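Local coordinates for protein cytochrome CH (Methylobacterium extorquens, PDB 1QN2) that probably carries electrons through its covalently bound heme c, as a small soluble cytochrome of the c2 type, at residues A[64-69]-A[90-95]. Residues are numbered along the deposited sequence; the frame is centred on the assembly and turned at random.
Sequences QWLADP and DDIIAY. With HEC (heme c), chain D.
Trp65 meets the heme c with the edge of its indole: NE1 approaches heme C3A to 3.3 Å, and the heme nitrogen NA lies at that edge in the plane of the indole. One indole face carries Pro69, whose CB stands 3.9 Å above the plane, displaced toward the rim. A chi1 of 170° places CG anti to the backbone N and carries the ring to the heme face, setting NE1 over the pyrrole of NA while CZ2 reaches the neighbouring meso carbon, CHA, at 4.0 Å. Trp57 meets the indole at about 40° between ring planes, and Val73, Thr76 and Met78 also touch it.

The next residue, Leu66, gives CD2 to the heme, 3.7 Å from the heme methyl CMB, while its CD1 is shared, lying 3.7 Å from Ile92 CG2 and 4.0 Å from CMB. Ile92 CG2 is itself 4.0 Å from CMB, so the three apolar groups are in mutual contact at the heme margin. Ile92 holds CG2 anti to its backbone N, with CG1 anti to the carbonyl carbon, and this turns the CG2 methyl toward Leu66. Ile93 adds a looser touch through CG1, 4.5 Å from Leu66 CD1. The interface is small, 95 Å² summed over both sides, but its three touching residues are all buried and the side-chain contacts between the segments are all apolar.

Ile92 also touches Ala10 of helix 4-10, so one residue links the N-terminal helix, helix 86-98 and the heme neighbourhood. That meeting of N- and C-terminal helices beside the heme is the hallmark of the class I cytochrome c fold; helix 59-67, packed on helix 86-98 through Leu66, belongs to the same helical frame and lines the heme pocket.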
loop_
_atom_site.group_PDB
_atom_site.type_symbol
_atom_site.label_atom_id
_atom_site.label_comp_id
_atom_site.label_asym_id
_atom_site.label_seq_id
_atom_site.Cartn_x
_atom_site.Cartn_y
_atom_site.Cartn_z
ATOM N N GLN A 64 -5.931 4.921 -5.722
ATOM C CA GLN A 64 -5.128 5.265 -6.903
ATOM C C GLN A 64 -3.781 4.574 -6.883
ATOM O O GLN A 64 -3.340 4.028 -7.894
ATOM C CB GLN A 64 -4.986 6.781 -7.014
ATOM C CG GLN A 64 -6.385 7.424 -7.093
ATOM C CD GLN A 64 -6.326 8.933 -7.177
ATOM O OE1 GLN A 64 -5.258 9.539 -7.093
ATOM N NE2 GLN A 64 -7.488 9.556 -7.342
ATOM N N TRP A 65 -3.127 4.578 -5.730
ATOM C CA TRP A 65 -1.829 3.960 -5.525
ATOM C C TRP A 65 -1.813 2.491 -5.887
ATOM O O TRP A 65 -0.899 2.001 -6.560
ATOM C CB TRP A 65 -1.379 4.159 -4.078
ATOM C CG TRP A 65 -0.185 3.405 -3.614
ATOM C CD1 TRP A 65 -0.143 2.388 -2.692
ATOM C CD2 TRP A 65 1.172 3.665 -3.985
ATOM N NE1 TRP A 65 1.162 1.994 -2.490
ATOM C CE2 TRP A 65 1.984 2.757 -3.278
ATOM C CE3 TRP A 65 1.776 4.588 -4.852
ATOM C CZ2 TRP A 65 3.369 2.738 -3.421
ATOM C CZ3 TRP A 65 3.150 4.565 -4.988
ATOM C CH2 TRP A 65 3.931 3.649 -4.278
ATOM N N LEU A 66 -2.815 1.725 -5.447
ATOM C CA LEU A 66 -2.817 0.304 -5.784
ATOM C C LEU A 66 -3.170 0.058 -7.234
ATOM O O LEU A 66 -2.720 -0.934 -7.825
ATOM C CB LEU A 66 -3.743 -0.471 -4.844
ATOM C CG LEU A 66 -3.381 -0.438 -3.356
ATOM C CD1 LEU A 66 -4.203 -1.454 -2.545
ATOM C CD2 LEU A 66 -1.898 -0.744 -3.139
ATOM N N ALA A 67 -3.971 0.920 -7.866
ATOM C CA ALA A 67 -4.319 0.680 -9.270
ATOM C C ALA A 67 -3.107 0.851 -10.181
ATOM O O ALA A 67 -2.963 0.159 -11.193
ATOM C CB ALA A 67 -5.432 1.632 -9.695
ATOM N N ASP A 68 -2.225 1.775 -9.828
ATOM C CA ASP A 68 -1.012 2.029 -10.640
ATOM C C ASP A 68 -0.053 2.897 -9.804
ATOM O O ASP A 68 -0.159 4.118 -9.829
ATOM C CB ASP A 68 -1.449 2.858 -11.873
ATOM C CG ASP A 68 -0.411 2.846 -12.970
ATOM O OD1 ASP A 68 0.779 2.632 -12.664
ATOM O OD2 ASP A 68 -0.779 3.049 -14.147
ATOM N N PRO A 69 0.846 2.240 -9.073
ATOM C CA PRO A 69 1.816 2.886 -8.209
ATOM C C PRO A 69 2.663 3.947 -8.881
ATOM O O PRO A 69 2.732 5.082 -8.391
ATOM C CB PRO A 69 2.677 1.746 -7.684
ATOM C CG PRO A 69 2.015 0.483 -8.061
ATOM C CD PRO A 69 0.881 0.769 -8.982
ATOM N N ASP A 90 -10.582 -2.335 -3.419
ATOM C CA ASP A 90 -11.387 -2.006 -2.243
ATOM C C ASP A 90 -11.250 -3.135 -1.198
ATOM O O ASP A 90 -11.104 -2.841 -0.016
ATOM C CB ASP A 90 -12.862 -1.881 -2.627
ATOM C CG ASP A 90 -13.254 -0.539 -3.186
ATOM O OD1 ASP A 90 -12.612 0.481 -2.867
ATOM O OD2 ASP A 90 -14.235 -0.499 -3.965
ATOM N N ASP A 91 -11.294 -4.373 -1.677
ATOM C CA ASP A 91 -11.173 -5.534 -0.774
ATOM C C ASP A 91 -9.841 -5.488 -0.043
ATOM O O ASP A 91 -9.741 -5.686 1.167
ATOM C CB ASP A 91 -11.301 -6.829 -1.574
ATOM C CG ASP A 91 -12.737 -7.047 -2.043
ATOM O OD1 ASP A 91 -13.627 -6.375 -1.495
ATOM O OD2 ASP A 91 -12.954 -7.877 -2.943
ATOM N N ILE A 92 -8.786 -5.203 -0.808
ATOM C CA ILE A 92 -7.460 -5.117 -0.190
ATOM C C ILE A 92 -7.443 -4.033 0.874
ATOM O O ILE A 92 -6.900 -4.203 1.969
ATOM C CB ILE A 92 -6.385 -4.840 -1.257
ATOM C CG1 ILE A 92 -6.216 -6.063 -2.155
ATOM C CG2 ILE A 92 -5.070 -4.440 -0.613
ATOM C CD1 ILE A 92 -5.215 -6.021 -3.259
ATOM N N ILE A 93 -8.058 -2.885 0.581
ATOM C CA ILE A 93 -8.081 -1.808 1.569
ATOM C C ILE A 93 -8.863 -2.214 2.806
ATOM O O ILE A 93 -8.537 -1.870 3.948
ATOM C CB ILE A 93 -8.632 -0.504 0.978
ATOM C CG1 ILE A 93 -7.683 0.008 -0.129
ATOM C CG2 ILE A 93 -8.782 0.558 2.052
ATOM C CD1 ILE A 93 -8.332 0.960 -1.110
ATOM N N ALA A 94 -9.935 -2.981 2.618
ATOM C CA ALA A 94 -10.701 -3.405 3.829
ATOM C C ALA A 94 -9.788 -4.289 4.682
ATOM O O ALA A 94 -9.774 -4.282 5.912
ATOM C CB ALA A 94 -11.889 -4.242 3.329
ATOM N N TYR A 95 -8.978 -5.084 3.984
ATOM C CA TYR A 95 -8.061 -5.978 4.688
ATOM C C TYR A 95 -7.010 -5.213 5.461
ATOM O O TYR A 95 -6.730 -5.532 6.620
ATOM C CB TYR A 95 -7.439 -6.970 3.713
ATOM C CG TYR A 95 -6.339 -7.809 4.319
ATOM C CD1 TYR A 95 -6.613 -8.612 5.425
ATOM C CD2 TYR A 95 -5.046 -7.790 3.814
ATOM C CE1 TYR A 95 -5.615 -9.371 5.996
ATOM C CE2 TYR A 95 -4.042 -8.574 4.367
ATOM C CZ TYR A 95 -4.343 -9.354 5.470
ATOM O OH TYR A 95 -3.385 -10.126 6.089
HETATM FE FE HEC D . 4.173 -2.153 -1.782
HETATM C CHA HEC D . 5.308 0.815 -0.493
HETATM C CHB HEC D . 1.056 -1.535 -0.454
HETATM C CHC HEC D . 2.860 -4.756 -3.638
HETATM C CHD HEC D . 7.303 -3.073 -2.616
HETATM N NA HEC D . 3.329 -0.632 -0.637
HETATM C C1A HEC D . 3.975 0.521 -0.245
HETATM C C2A HEC D . 3.047 1.281 0.408
HETATM C C3A HEC D . 1.854 0.628 0.424
HETATM C C4A HEC D . 2.028 -0.571 -0.233
HETATM C CMA HEC D . 0.636 1.252 1.096
HETATM C CAA HEC D . 3.283 2.634 1.035
HETATM C CBA HEC D . 3.659 2.438 2.504
HETATM C CGA HEC D . 4.137 3.700 3.213
HETATM O O1A HEC D . 3.893 4.849 2.767
HETATM O O2A HEC D . 4.403 3.600 4.443
HETATM N NB HEC D . 2.300 -3.037 -1.975
HETATM C C1B HEC D . 1.185 -2.622 -1.295
HETATM C C2B HEC D . 0.222 -3.584 -1.501
HETATM C C3B HEC D . 0.671 -4.446 -2.475
HETATM C C4B HEC D . 2.006 -4.142 -2.719
HETATM C CMB HEC D . -1.207 -3.663 -0.991
HETATM C CAB HEC D . -0.119 -5.425 -3.081
HETATM C CBB HEC D . -1.166 -5.083 -3.942
HETATM N NC HEC D . 4.953 -3.649 -2.973
HETATM C C1C HEC D . 4.247 -4.651 -3.580
HETATM C C2C HEC D . 5.184 -5.515 -4.101
HETATM C C3C HEC D . 6.444 -5.067 -3.793
HETATM C C4C HEC D . 6.290 -3.879 -3.110
HETATM C CMC HEC D . 5.086 -6.828 -4.859
HETATM C CAC HEC D . 7.645 -5.695 -4.136
HETATM C CBC HEC D . 7.960 -6.099 -5.437
HETATM N ND HEC D . 6.021 -1.262 -1.565
HETATM C C1D HEC D . 7.157 -1.826 -2.045
HETATM C C2D HEC D . 8.161 -0.900 -1.842
HETATM C C3D HEC D . 7.608 0.177 -1.230
HETATM C C4D HEC D . 6.259 -0.016 -1.066
HETATM C CMD HEC D . 9.645 -0.922 -2.157
HETATM C CAD HEC D . 8.332 1.458 -0.860
HETATM C CBD HEC D . 8.014 2.355 -2.073
HETATM C CGD HEC D . 8.878 3.611 -2.127
HETATM O O1D HEC D . 8.771 4.323 -3.163
HETATM O O2D HEC D . 9.590 3.981 -1.169
#